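Malonyl CoA-ACP transacylase (Xanthomonas oryzae pv. oryzae, PDB 3K89) probably transfers the malonyl group of malonyl-CoA to holo acyl carrier protein, releasing CoA and supplying malonyl units for fatty acid synthesis. Local coordinates at residues Q13-L18 with L58-T64; T272-E276 with D310-H314; M218-W223 with I245-V250; Q30-F35 with V73-L78. All coordinates share one frame; numbering follows the deposited sequence.

Contact 1. Residues Q13-L18 with L58-T64; sequences QGSQSL and LNRTEYT
Gln16 reaches from the loop 13-18 to Asn59 and Thr64: the Thr64 methyl runs beside its side chain from CB to OE1, and Asn59 OD1 takes over at the tip. Gln16 CB and Gln16 CD lie 3.8 and 3.4 Å from Thr64 CG2. Chi1 (78°) sets CG between the backbone N and the carbonyl carbon, near Thr64 CG2 and Asn59 OD1; the bend at chi2 (-80°) then turns the amide. Gln16 OE1 turns back to its own loop and accepts from Gly14 N at 2.8 Å, in the carbonyl plane on a lone pair; Gln16 NE2 donates to Asn59 OD1 at 2.9 Å in a straight bond that approaches from above the asparagine carbonyl plane. Glutamine suits the place because it can brace its own turn and bind across the gap together. Gly14 has backbone angles that would press a CB against the preceding carbonyl.

Gln13 serves as a second bridge. Thr61 OG1 donates to Gln13 OE1 at 2.7 Å, and Gln13 NE2 donates to Thr64 OG1 at 3.1 Å. That hydroxyl donates in turn to Leu58 O, so Thr64 links the loop, the first turn of helix 61-81 and the end of helix 55-58. At the far end, Leu18 CD2 rests 4.2 Å from Leu58 CD2.

The backbone O of Gln13 and Ser15 OG both bind glycerol, and the Gln13 side chain lies about 6 Å from that of Ser94, the predicted nucleophile. The loop carries the GQGSQ sequence of FabD enzymes, whose first glutamine probably lends its backbone amide to the oxyanion hole, as in relatives.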
loop_
_atom_site.group_PDB
_atom_site.type_symbol
_atom_site.label_atom_id
_atom_site.label_comp_id
_atom_site.label_asym_id
_atom_site.label_seq_id
_atom_site.Cartn_x
_atom_site.Cartn_y
_atom_site.Cartn_z
ATOM N N GLN A 13 -2.190 3.329 -2.465
ATOM C CA GLN A 13 -2.423 4.405 -3.426
ATOM C C GLN A 13 -2.150 3.966 -4.862
ATOM O O GLN A 13 -1.065 3.459 -5.174
ATOM C CB GLN A 13 -1.529 5.603 -3.069
ATOM C CG GLN A 13 -1.875 6.908 -3.857
ATOM C CD GLN A 13 -3.088 7.618 -3.256
ATOM O OE1 GLN A 13 -3.235 7.680 -2.040
ATOM N NE2 GLN A 13 -3.939 8.179 -4.114
ATOM N N GLY A 14 -3.123 4.180 -5.740
ATOM C CA GLY A 14 -3.004 3.739 -7.130
ATOM C C GLY A 14 -3.969 2.632 -7.474
ATOM O O GLY A 14 -4.341 2.458 -8.648
ATOM N N SER A 15 -4.393 1.884 -6.453
ATOM C CA SER A 15 -5.316 0.773 -6.633
ATOM C C SER A 15 -6.792 1.150 -6.542
ATOM O O SER A 15 -7.666 0.306 -6.792
ATOM C CB SER A 15 -5.020 -0.319 -5.601
ATOM O OG SER A 15 -3.793 -0.939 -5.919
ATOM N N GLN A 16 -7.068 2.389 -6.144
ATOM C CA GLN A 16 -8.460 2.845 -6.016
ATOM C C GLN A 16 -9.091 3.044 -7.395
ATOM O O GLN A 16 -8.389 3.244 -8.394
ATOM C CB GLN A 16 -8.540 4.145 -5.193
ATOM C CG GLN A 16 -8.158 5.431 -5.954
ATOM C CD GLN A 16 -6.665 5.656 -6.089
ATOM O OE1 GLN A 16 -5.842 4.855 -5.634
ATOM N NE2 GLN A 16 -6.303 6.785 -6.690
ATOM N N SER A 17 -10.418 2.988 -7.445
ATOM C CA SER A 17 -11.164 3.330 -8.666
ATOM C C SER A 17 -12.579 3.671 -8.243
ATOM O O SER A 17 -13.071 3.166 -7.230
ATOM C CB SER A 17 -11.167 2.155 -9.663
ATOM O OG SER A 17 -11.729 0.978 -9.089
ATOM N N LEU A 18 -13.231 4.534 -9.016
ATOM C CA LEU A 18 -14.659 4.794 -8.835
ATOM C C LEU A 18 -15.413 3.481 -8.991
ATOM O O LEU A 18 -15.177 2.727 -9.942
ATOM C CB LEU A 18 -15.142 5.820 -9.875
ATOM C CG LEU A 18 -14.993 7.274 -9.469
ATOM C CD1 LEU A 18 -15.324 8.169 -10.666
ATOM C CD2 LEU A 18 -15.919 7.588 -8.294
ATOM N N LEU A 58 -11.513 11.484 -4.270
ATOM C CA LEU A 58 -11.163 10.064 -4.092
ATOM C C LEU A 58 -9.676 9.817 -4.368
ATOM O O LEU A 58 -9.050 8.969 -3.715
ATOM C CB LEU A 58 -12.010 9.158 -4.993
ATOM C CG LEU A 58 -11.697 7.650 -4.973
ATOM C CD1 LEU A 58 -11.910 7.033 -3.568
ATOM C CD2 LEU A 58 -12.488 6.885 -6.025
ATOM N N ASN A 59 -9.122 10.549 -5.339
ATOM C CA ASN A 59 -7.699 10.420 -5.693
ATOM C C ASN A 59 -6.717 11.240 -4.840
ATOM O O ASN A 59 -5.489 11.065 -4.948
ATOM C CB ASN A 59 -7.508 10.774 -7.173
ATOM C CG ASN A 59 -8.076 9.720 -8.102
ATOM O OD1 ASN A 59 -8.291 8.577 -7.705
ATOM N ND2 ASN A 59 -8.323 10.102 -9.358
ATOM N N ARG A 60 -7.242 12.129 -4.004
ATOM C CA ARG A 60 -6.417 12.910 -3.078
ATOM C C ARG A 60 -6.090 12.007 -1.892
ATOM O O ARG A 60 -6.999 11.473 -1.262
ATOM C CB ARG A 60 -7.193 14.129 -2.581
ATOM C CG ARG A 60 -6.341 15.251 -2.030
ATOM C CD ARG A 60 -6.516 16.550 -2.844
ATOM N NE ARG A 60 -7.814 17.154 -2.541
ATOM C CZ ARG A 60 -8.769 17.448 -3.428
ATOM N NH1 ARG A 60 -8.591 17.261 -4.731
ATOM N NH2 ARG A 60 -9.906 17.968 -2.999
ATOM N N THR A 61 -4.804 11.861 -1.599
ATOM C CA THR A 61 -4.329 10.817 -0.683
ATOM C C THR A 61 -4.953 10.797 0.730
ATOM O O THR A 61 -5.132 9.718 1.301
ATOM C CB THR A 61 -2.780 10.766 -0.658
ATOM O OG1 THR A 61 -2.346 9.469 -0.224
ATOM C CG2 THR A 61 -2.180 11.850 0.239
ATOM N N GLU A 62 -5.315 11.954 1.287
ATOM C CA GLU A 62 -5.970 11.950 2.608
ATOM C C GLU A 62 -7.317 11.215 2.570
ATOM O O GLU A 62 -7.775 10.727 3.611
ATOM C CB GLU A 62 -6.165 13.371 3.173
ATOM C CG GLU A 62 -7.242 14.207 2.503
ATOM C CD GLU A 62 -7.625 15.406 3.362
ATOM O OE1 GLU A 62 -7.228 16.534 2.996
ATOM O OE2 GLU A 62 -8.264 15.237 4.422
ATOM N N TYR A 63 -7.947 11.167 1.392
ATOM C CA TYR A 63 -9.172 10.395 1.191
ATOM C C TYR A 63 -8.912 9.010 0.626
ATOM O O TYR A 63 -9.567 8.056 1.034
ATOM C CB TYR A 63 -10.177 11.153 0.304
ATOM C CG TYR A 63 -10.501 12.521 0.871
ATOM C CD1 TYR A 63 -11.251 12.646 2.048
ATOM C CD2 TYR A 63 -10.016 13.680 0.268
ATOM C CE1 TYR A 63 -11.531 13.895 2.608
ATOM C CE2 TYR A 63 -10.292 14.946 0.827
ATOM C CZ TYR A 63 -11.047 15.028 1.994
ATOM O OH TYR A 63 -11.339 16.241 2.561
ATOM N N THR A 64 -7.983 8.897 -0.320
ATOM C CA THR A 64 -7.696 7.582 -0.908
ATOM C C THR A 64 -7.320 6.587 0.172
ATOM O O THR A 64 -7.726 5.424 0.111
ATOM C CB THR A 64 -6.523 7.629 -1.898
ATOM O OG1 THR A 64 -6.607 8.838 -2.657
ATOM C CG2 THR A 64 -6.552 6.436 -2.826
#

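Contact 2. Residues T272-E276 with D310-H314; sequences TRIAE and DAWAH
Arg273 lies lengthwise over one face of the Trp312 indole, the two side chains running past each other in opposite directions. The chain is extended from CG to NE (chi2 165°, chi3 161°), which keeps it close to the ring along its whole length. Arg273 CB stands above the rim of the six-membered ring, 3.8 Å from Trp312 CZ2. Farther on, Arg273 CD stands over the five-membered ring of Trp312 in a CH-pi contact, 3.7 Å from its centroid. The guanidinium follows, its plane tilted 23° from the indole, with Arg273 CZ 3.3 Å from Trp312 CD1.

The next two residues of the strand meet the rim of the indole. Ala275 CB abuts Trp312 CZ3 in the ring plane at 3.7 Å, where a small methyl fits, and Ile274 O lies near the plane beside Trp312 CH2.

No hydrogen bond joins the two segments: Arg273 NE and Trp312 NE1, both donors, are merely near each other. The indole N-H goes instead to Asp295 OD2, on the edge strand of the parallel sheet. With that bond meeting its polar need, tryptophan can pack where the chain leaves helix 302-311. The union of C-terminal tail and strand 273-276 therefore rests on dispersion and CH-pi attraction, to which the arginine's positive charge probably adds some electrostatic pull toward the pi face.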
loop_
_atom_site.group_PDB
_atom_site.type_symbol
_atom_site.label_atom_id
_atom_site.label_comp_id
_atom_site.label_asym_id
_atom_site.label_seq_id
_atom_site.Cartn_x
_atom_site.Cartn_y
_atom_site.Cartn_z
ATOM N N THR A 272 3.409 -19.839 -0.715
ATOM C CA THR A 272 3.259 -20.215 -2.132
ATOM C C THR A 272 1.991 -19.624 -2.754
ATOM O O THR A 272 1.818 -19.646 -3.979
ATOM C CB THR A 272 3.191 -21.760 -2.311
ATOM O OG1 THR A 272 1.995 -22.256 -1.705
ATOM C CG2 THR A 272 4.398 -22.439 -1.682
ATOM N N ARG A 273 1.094 -19.112 -1.912
ATOM C CA ARG A 273 -0.185 -18.575 -2.370
ATOM C C ARG A 273 -0.384 -17.209 -1.741
ATOM O O ARG A 273 -0.226 -17.073 -0.545
ATOM C CB ARG A 273 -1.349 -19.473 -1.946
ATOM C CG ARG A 273 -1.300 -20.919 -2.451
ATOM C CD ARG A 273 -2.301 -21.768 -1.671
ATOM N NE ARG A 273 -2.636 -23.013 -2.357
ATOM C CZ ARG A 273 -3.549 -23.889 -1.930
ATOM N NH1 ARG A 273 -4.226 -23.670 -0.809
ATOM N NH2 ARG A 273 -3.787 -24.991 -2.630
ATOM N N ILE A 274 -0.729 -16.212 -2.555
ATOM C CA ILE A 274 -0.941 -14.858 -2.033
ATOM C C ILE A 274 -2.239 -14.282 -2.571
ATOM O O ILE A 274 -2.451 -14.209 -3.792
ATOM C CB ILE A 274 0.247 -13.914 -2.360
ATOM C CG1 ILE A 274 1.574 -14.482 -1.831
ATOM C CG2 ILE A 274 0.008 -12.508 -1.774
ATOM C CD1 ILE A 274 2.810 -13.668 -2.173
ATOM N N ALA A 275 -3.113 -13.869 -1.666
ATOM C CA ALA A 275 -4.335 -13.171 -2.079
ATOM C C ALA A 275 -4.117 -11.677 -1.998
ATOM O O ALA A 275 -3.596 -11.185 -0.998
ATOM C CB ALA A 275 -5.492 -13.562 -1.201
ATOM N N GLU A 276 -4.551 -10.956 -3.033
ATOM C CA GLU A 276 -4.577 -9.499 -2.975
ATOM C C GLU A 276 -5.942 -9.089 -2.425
ATOM O O GLU A 276 -6.976 -9.194 -3.114
ATOM C CB GLU A 276 -4.292 -8.891 -4.357
ATOM C CG GLU A 276 -4.227 -7.351 -4.324
ATOM C CD GLU A 276 -3.585 -6.736 -5.559
ATOM O OE1 GLU A 276 -3.389 -7.462 -6.555
ATOM O OE2 GLU A 276 -3.235 -5.543 -5.514
ATOM N N ASP A 310 -12.563 -20.968 -4.095
ATOM C CA ASP A 310 -12.694 -22.353 -4.557
ATOM C C ASP A 310 -11.358 -23.078 -4.658
ATOM O O ASP A 310 -11.232 -24.205 -4.173
ATOM C CB ASP A 310 -13.414 -22.427 -5.899
ATOM C CG ASP A 310 -13.729 -23.852 -6.308
ATOM O OD1 ASP A 310 -12.968 -24.412 -7.126
ATOM O OD2 ASP A 310 -14.723 -24.414 -5.798
ATOM N N ALA A 311 -10.369 -22.433 -5.278
ATOM C CA ALA A 311 -9.050 -23.041 -5.506
ATOM C C ALA A 311 -8.275 -23.326 -4.216
ATOM O O ALA A 311 -7.415 -24.218 -4.190
ATOM C CB ALA A 311 -8.216 -22.180 -6.455
ATOM N N TRP A 312 -8.582 -22.568 -3.165
ATOM C CA TRP A 312 -7.935 -22.699 -1.860
ATOM C C TRP A 312 -8.984 -23.059 -0.792
ATOM O O TRP A 312 -9.135 -22.347 0.213
ATOM C CB TRP A 312 -7.232 -21.387 -1.467
ATOM C CG TRP A 312 -6.219 -20.851 -2.452
ATOM C CD1 TRP A 312 -5.473 -21.566 -3.338
ATOM C CD2 TRP A 312 -5.810 -19.479 -2.609
ATOM N NE1 TRP A 312 -4.641 -20.732 -4.048
ATOM C CE2 TRP A 312 -4.832 -19.446 -3.624
ATOM C CE3 TRP A 312 -6.188 -18.277 -2.001
ATOM C CZ2 TRP A 312 -4.216 -18.258 -4.039
ATOM C CZ3 TRP A 312 -5.585 -17.102 -2.420
ATOM C CH2 TRP A 312 -4.608 -17.103 -3.427
ATOM N N ALA A 313 -9.699 -24.161 -1.018
ATOM C CA ALA A 313 -10.906 -24.500 -0.242
ATOM C C ALA A 313 -10.689 -25.137 1.149
ATOM O O ALA A 313 -10.417 -26.345 1.258
ATOM C CB ALA A 313 -11.849 -25.371 -1.089
ATOM N N HIS A 314 -10.816 -24.312 2.196
ATOM C CA HIS A 314 -10.943 -24.788 3.584
ATOM C C HIS A 314 -11.797 -23.835 4.412
ATOM O O HIS A 314 -12.727 -24.258 5.104
ATOM C CB HIS A 314 -9.581 -24.972 4.263
ATOM C CG HIS A 314 -8.933 -26.296 3.989
ATOM N ND1 HIS A 314 -7.618 -26.411 3.587
ATOM C CD2 HIS A 314 -9.416 -27.560 4.059
ATOM C CE1 HIS A 314 -7.320 -27.688 3.423
ATOM N NE2 HIS A 314 -8.393 -28.407 3.703
#

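Contact 3. Residues M218-W223 with I245-V250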
loop_
_atom_site.group_PDB
_atom_site.type_symbol
_atom_site.label_atom_id
_atom_site.label_comp_id
_atom_site.label_asym_id
_atom_site.label_seq_id
_atom_site.Cartn_x
_atom_site.Cartn_y
_atom_site.Cartn_z
ATOM N N MET A 218 0.121 8.264 16.234
ATOM C CA MET A 218 0.032 6.851 16.557
ATOM C C MET A 218 0.074 6.611 18.053
ATOM O O MET A 218 -0.559 5.676 18.564
ATOM C CB MET A 218 1.152 6.062 15.892
ATOM C CG MET A 218 0.949 5.951 14.369
ATOM S SD MET A 218 2.088 4.807 13.586
ATOM C CE MET A 218 3.599 5.580 13.972
ATOM N N ALA A 219 0.851 7.427 18.760
ATOM C CA ALA A 219 1.113 7.128 20.170
ATOM C C ALA A 219 -0.091 7.395 21.078
ATOM O O ALA A 219 -0.100 6.957 22.233
ATOM C CB ALA A 219 2.361 7.860 20.653
ATOM N N GLY A 220 -1.101 8.090 20.554
ATOM C CA GLY A 220 -2.357 8.341 21.273
ATOM C C GLY A 220 -3.378 7.217 21.140
ATOM O O GLY A 220 -4.424 7.221 21.805
ATOM N N LEU A 221 -3.075 6.250 20.277
ATOM C CA LEU A 221 -3.982 5.118 20.034
ATOM C C LEU A 221 -3.622 3.867 20.825
ATOM O O LEU A 221 -2.506 3.713 21.310
ATOM C CB LEU A 221 -3.994 4.775 18.538
ATOM C CG LEU A 221 -4.281 5.924 17.556
ATOM C CD1 LEU A 221 -4.058 5.453 16.114
ATOM C CD2 LEU A 221 -5.677 6.550 17.701
ATOM N N SER A 222 -4.606 2.978 20.936
ATOM C CA SER A 222 -4.442 1.660 21.515
ATOM C C SER A 222 -3.886 0.701 20.454
ATOM O O SER A 222 -4.458 0.573 19.364
ATOM C CB SER A 222 -5.808 1.173 22.017
ATOM O OG SER A 222 -5.714 -0.122 22.567
ATOM N N TRP A 223 -2.768 0.061 20.778
ATOM C CA TRP A 223 -2.095 -0.913 19.917
ATOM C C TRP A 223 -2.198 -2.269 20.571
ATOM O O TRP A 223 -1.908 -2.424 21.763
ATOM C CB TRP A 223 -0.627 -0.505 19.674
ATOM C CG TRP A 223 -0.564 0.745 18.838
ATOM C CD1 TRP A 223 -0.865 2.011 19.247
ATOM C CD2 TRP A 223 -0.257 0.837 17.439
ATOM N NE1 TRP A 223 -0.748 2.891 18.196
ATOM C CE2 TRP A 223 -0.392 2.193 17.073
ATOM C CE3 TRP A 223 0.125 -0.094 16.460
ATOM C CZ2 TRP A 223 -0.153 2.651 15.765
ATOM C CZ3 TRP A 223 0.357 0.361 15.151
ATOM C CH2 TRP A 223 0.212 1.720 14.824
ATOM N N ILE A 245 6.821 -1.827 15.969
ATOM C CA ILE A 245 5.881 -1.721 14.849
ATOM C C ILE A 245 5.676 -0.257 14.491
ATOM O O ILE A 245 5.786 0.116 13.316
ATOM C CB ILE A 245 4.540 -2.419 15.163
ATOM C CG1 ILE A 245 4.781 -3.932 15.222
ATOM C CG2 ILE A 245 3.486 -2.066 14.104
ATOM C CD1 ILE A 245 3.657 -4.791 15.817
ATOM N N ARG A 246 5.397 0.574 15.500
ATOM C CA ARG A 246 5.237 2.009 15.251
ATOM C C ARG A 246 6.483 2.668 14.682
ATOM O O ARG A 246 6.371 3.477 13.768
ATOM C CB ARG A 246 4.745 2.742 16.495
ATOM C CG ARG A 246 3.316 2.339 16.877
ATOM C CD ARG A 246 2.870 3.087 18.105
ATOM N NE ARG A 246 3.475 2.515 19.314
ATOM C CZ ARG A 246 4.203 3.202 20.195
ATOM N NH1 ARG A 246 4.436 4.501 20.028
ATOM N NH2 ARG A 246 4.688 2.573 21.258
ATOM N N GLN A 247 7.661 2.319 15.200
ATOM C CA GLN A 247 8.893 2.900 14.663
ATOM C C GLN A 247 9.076 2.530 13.185
ATOM O O GLN A 247 9.497 3.360 12.378
ATOM C CB GLN A 247 10.124 2.469 15.482
ATOM C CG GLN A 247 11.477 3.061 15.000
ATOM C CD GLN A 247 11.516 4.585 14.946
ATOM O OE1 GLN A 247 10.756 5.272 15.631
ATOM N NE2 GLN A 247 12.409 5.119 14.118
ATOM N N ALA A 248 8.732 1.289 12.836
ATOM C CA ALA A 248 8.825 0.856 11.450
ATOM C C ALA A 248 7.833 1.583 10.559
ATOM O O ALA A 248 8.119 1.771 9.372
ATOM C CB ALA A 248 8.632 -0.663 11.330
ATOM N N LEU A 249 6.681 1.995 11.114
ATOM C CA LEU A 249 5.723 2.821 10.377
ATOM C C LEU A 249 6.191 4.269 10.210
ATOM O O LEU A 249 5.948 4.894 9.167
ATOM C CB LEU A 249 4.341 2.819 11.046
ATOM C CG LEU A 249 3.625 1.471 11.005
ATOM C CD1 LEU A 249 2.464 1.495 11.987
ATOM C CD2 LEU A 249 3.104 1.130 9.577
ATOM N N VAL A 250 6.861 4.798 11.229
ATOM C CA VAL A 250 7.444 6.141 11.114
ATOM C C VAL A 250 8.514 6.129 10.005
ATOM O O VAL A 250 8.483 6.950 9.073
ATOM C CB VAL A 250 8.035 6.613 12.457
ATOM C CG1 VAL A 250 8.897 7.891 12.249
ATOM C CG2 VAL A 250 6.908 6.894 13.446
#
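This is mainly apolar packing between the C-terminal end of helix 208-219 with the turn after it, and helix 242-254, with an arginine laid over a tryptophan at its centre. The Arg246 methylenes cover one face of the Trp223 indole: CG stands 3.6 Å from the centroid of the six-membered ring, almost along its normal, and CD is 3.5 Å from Trp223 CE2. Arginine suits the partly exposed site because its long aliphatic stem can cover an aromatic face while its polar end goes on to other partners. A bend at chi3 (-77°) turns that end aside, and NE hydrogen-bonds Ser242 OG; the guanidinium is too far from the indole for more than a weak cation-pi attraction.

The indole itself is held from its own segment. Trp223 NE1 donates to Met218 O at 2.8 Å, and Leu221 N reaches the same oxygen from the opposite face of the carbonyl plane, so one acceptor ties both the turn and the ring. Met218 in turn extends toward the helix, its SD 3.7 Å from Leu249 CD1 and its CE 3.6 Å from Val250 CG2. The same leucine methyl also meets Trp223 CH2 at 3.6 Å, filling the angle between sulfur and ring.

Leu249 and Ile245 also pack on Leu101 of helix 95-103, which follows the predicted nucleophile Ser94. Met218 meets Leu115 of helix 109-126, while Ile245 and Leu249 also touch Gln232 of strand 231-232.

Contact 4. Residues Q30-F35 with V73-L78; sequences QIRETF and VAVWRL
Ala74 enters segment 30-35 of helix 30-42 as a knob into a hole formed by Gln30, Ile31, Thr34 and Phe35. Ala74 CB lies 3.9 Å from Ile31 CG2, with Thr34 CG2 similarly near and Phe35 CE1 at 4.2 Å. A residue this small lets the backbones draw together, with Ile31 CA and Ala74 CA 5.2 Å apart. The segment axes approach to 8.9 Å, and their N-to-C directions differ by 137°, nearer antiparallel than parallel. Apolar packing continues beyond the knob. Thr34 CG2, placed anti to the backbone N, faces Val73 CG1 at 4.1 Å, and Ile31 CD1 lies more loosely against Leu78 CD2.

Polar groups lie on the side of Gln30 and Arg77. The side chain of Gln30 bends over the second helix and puts its amide beside the backbone of Ala74 and Leu78, with Arg77 CB against it. Thr34 offers both kinds of surface: its methyl joins the apolar group, while OG1 lies near the plane of the Arg77 guanidinium, at its edge. One water connects the pair, 2.8 Å from Thr34 OG1 and accepting a weak bond from Arg77 NH1. The principal partner of that arginine nitrogen is Glu37, a salt bridge one turn farther along helix 30-42.

Around this crossing, Ile31 and Leu78 both meet Leu24 of helix 22-27. Phe35 packs edge-to-face on Trp47 of helix 46-52, and Leu109 of helix 109-126 touches Thr34, Val73 and Arg77.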
loop_
_atom_site.group_PDB
_atom_site.type_symbol
_atom_site.label_atom_id
_atom_site.label_comp_id
_atom_site.label_asym_id
_atom_site.label_seq_id
_atom_site.Cartn_x
_atom_site.Cartn_y
_atom_site.Cartn_z
ATOM N N GLN A 30 -22.174 -7.009 4.438
ATOM C CA GLN A 30 -21.039 -6.676 5.318
ATOM C C GLN A 30 -20.153 -5.569 4.710
ATOM O O GLN A 30 -19.613 -4.759 5.440
ATOM C CB GLN A 30 -20.216 -7.934 5.705
ATOM C CG GLN A 30 -18.842 -7.653 6.400
ATOM C CD GLN A 30 -17.678 -7.529 5.394
ATOM O OE1 GLN A 30 -17.385 -8.460 4.647
ATOM N NE2 GLN A 30 -17.024 -6.386 5.379
ATOM N N ILE A 31 -20.018 -5.513 3.386
ATOM C CA ILE A 31 -19.102 -4.546 2.772
ATOM C C ILE A 31 -19.426 -3.083 3.113
ATOM O O ILE A 31 -18.585 -2.357 3.643
ATOM C CB ILE A 31 -18.931 -4.770 1.252
ATOM C CG1 ILE A 31 -18.300 -6.157 1.037
ATOM C CG2 ILE A 31 -18.047 -3.654 0.653
ATOM C CD1 ILE A 31 -18.066 -6.514 -0.377
ATOM N N ARG A 32 -20.648 -2.652 2.848
ATOM C CA ARG A 32 -21.023 -1.277 3.178
ATOM C C ARG A 32 -21.038 -1.016 4.691
ATOM O O ARG A 32 -20.811 0.115 5.136
ATOM C CB ARG A 32 -22.375 -0.928 2.558
ATOM C CG ARG A 32 -22.260 -0.629 1.073
ATOM C CD ARG A 32 -23.606 -0.517 0.414
ATOM N NE ARG A 32 -24.239 0.761 0.719
ATOM C CZ ARG A 32 -25.370 1.183 0.159
ATOM N NH1 ARG A 32 -25.995 0.424 -0.729
ATOM N NH2 ARG A 32 -25.872 2.364 0.487
ATOM N N GLU A 33 -21.294 -2.059 5.480
ATOM C CA GLU A 33 -21.238 -1.935 6.935
ATOM C C GLU A 33 -19.802 -1.617 7.389
ATOM O O GLU A 33 -19.593 -0.767 8.263
ATOM C CB GLU A 33 -21.761 -3.200 7.616
ATOM C CG GLU A 33 -23.251 -3.386 7.437
ATOM C CD GLU A 33 -23.730 -4.761 7.887
ATOM O OE1 GLU A 33 -22.900 -5.597 8.321
ATOM O OE2 GLU A 33 -24.955 -5.007 7.783
ATOM N N THR A 34 -18.829 -2.301 6.779
ATOM C CA THR A 34 -17.415 -2.053 7.063
ATOM C C THR A 34 -17.011 -0.637 6.660
ATOM O O THR A 34 -16.302 0.038 7.413
ATOM C CB THR A 34 -16.550 -3.115 6.365
ATOM O OG1 THR A 34 -16.890 -4.368 6.960
ATOM C CG2 THR A 34 -15.067 -2.860 6.578
ATOM N N PHE A 35 -17.462 -0.188 5.491
ATOM C CA PHE A 35 -17.179 1.193 5.074
ATOM C C PHE A 35 -17.782 2.204 6.044
ATOM O O PHE A 35 -17.140 3.195 6.355
ATOM C CB PHE A 35 -17.668 1.477 3.653
ATOM C CG PHE A 35 -16.667 1.133 2.583
ATOM C CD1 PHE A 35 -16.497 -0.181 2.175
ATOM C CD2 PHE A 35 -15.923 2.130 1.967
ATOM C CE1 PHE A 35 -15.569 -0.511 1.168
ATOM C CE2 PHE A 35 -14.986 1.830 0.962
ATOM C CZ PHE A 35 -14.815 0.496 0.553
ATOM N N VAL A 73 -10.056 -3.996 4.353
ATOM C CA VAL A 73 -10.666 -4.602 5.513
ATOM C C VAL A 73 -12.033 -5.210 5.154
ATOM O O VAL A 73 -12.373 -6.281 5.683
ATOM C CB VAL A 73 -10.730 -3.619 6.719
ATOM C CG1 VAL A 73 -11.467 -4.247 7.902
ATOM C CG2 VAL A 73 -9.309 -3.241 7.149
ATOM N N ALA A 74 -12.800 -4.572 4.261
ATOM C CA ALA A 74 -14.094 -5.163 3.838
ATOM C C ALA A 74 -13.899 -6.541 3.189
ATOM O O ALA A 74 -14.610 -7.500 3.525
ATOM C CB ALA A 74 -14.860 -4.238 2.901
ATOM N N VAL A 75 -12.926 -6.656 2.290
ATOM C CA VAL A 75 -12.671 -7.944 1.640
ATOM C C VAL A 75 -12.122 -8.965 2.663
ATOM O O VAL A 75 -12.477 -10.146 2.621
ATOM C CB VAL A 75 -11.752 -7.799 0.411
ATOM C CG1 VAL A 75 -11.540 -9.189 -0.261
ATOM C CG2 VAL A 75 -12.382 -6.791 -0.581
ATOM N N TRP A 76 -11.276 -8.497 3.591
ATOM C CA TRP A 76 -10.737 -9.339 4.661
ATOM C C TRP A 76 -11.872 -9.959 5.477
ATOM O O TRP A 76 -11.880 -11.166 5.737
ATOM C CB TRP A 76 -9.843 -8.495 5.586
ATOM C CG TRP A 76 -9.419 -9.223 6.847
ATOM C CD1 TRP A 76 -9.869 -8.998 8.131
ATOM C CD2 TRP A 76 -8.471 -10.285 6.930
ATOM N NE1 TRP A 76 -9.229 -9.854 9.004
ATOM C CE2 TRP A 76 -8.374 -10.655 8.298
ATOM C CE3 TRP A 76 -7.674 -10.950 5.990
ATOM C CZ2 TRP A 76 -7.526 -11.664 8.738
ATOM C CZ3 TRP A 76 -6.829 -11.961 6.432
ATOM C CH2 TRP A 76 -6.762 -12.308 7.799
ATOM N N ARG A 77 -12.831 -9.131 5.873
ATOM C CA ARG A 77 -13.945 -9.594 6.716
ATOM C C ARG A 77 -14.831 -10.578 5.961
ATOM O O ARG A 77 -15.321 -11.554 6.548
ATOM C CB ARG A 77 -14.740 -8.416 7.264
ATOM C CG ARG A 77 -13.956 -7.653 8.332
ATOM C CD ARG A 77 -14.724 -6.442 8.810
ATOM N NE ARG A 77 -14.072 -5.792 9.956
ATOM C CZ ARG A 77 -14.594 -4.748 10.604
ATOM N NH1 ARG A 77 -15.755 -4.221 10.206
ATOM N NH2 ARG A 77 -13.950 -4.199 11.629
ATOM N N LEU A 78 -14.979 -10.347 4.660
ATOM C CA LEU A 78 -15.746 -11.256 3.805
ATOM C C LEU A 78 -15.094 -12.628 3.744
ATOM O O LEU A 78 -15.751 -13.642 4.020
ATOM C CB LEU A 78 -15.908 -10.656 2.401
ATOM C CG LEU A 78 -16.625 -11.488 1.332
ATOM C CD1 LEU A 78 -18.036 -11.874 1.769
ATOM C CD2 LEU A 78 -16.659 -10.712 0.010
HETATM O O HOH W 1 -18.435 -4.928 9.217
#

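How the contacts relate
Contacts 1 and 4 share helix 61-81, at its start and farther along, with centres 18 Å apart. Their segments alternate along the chain (13-18, 30-35, 58-64, 73-78), so the two contacts cross in sequence, a loop and a helix both returning to helix 61-81 and the residues just before it. Contact 3 follows, then contact 2; these two are the most distant pair, with centres 30 Å apart. No two contacts touch, though contact 2 comes within about 5 Å of contacts 1 and 4 at the nearest atoms. Contact 1 borders the predicted active site, contact 2 fixes the C-terminal tail to the parallel sheet, contact 3 packs a helix end and turn on a helix, contact 4 two helices.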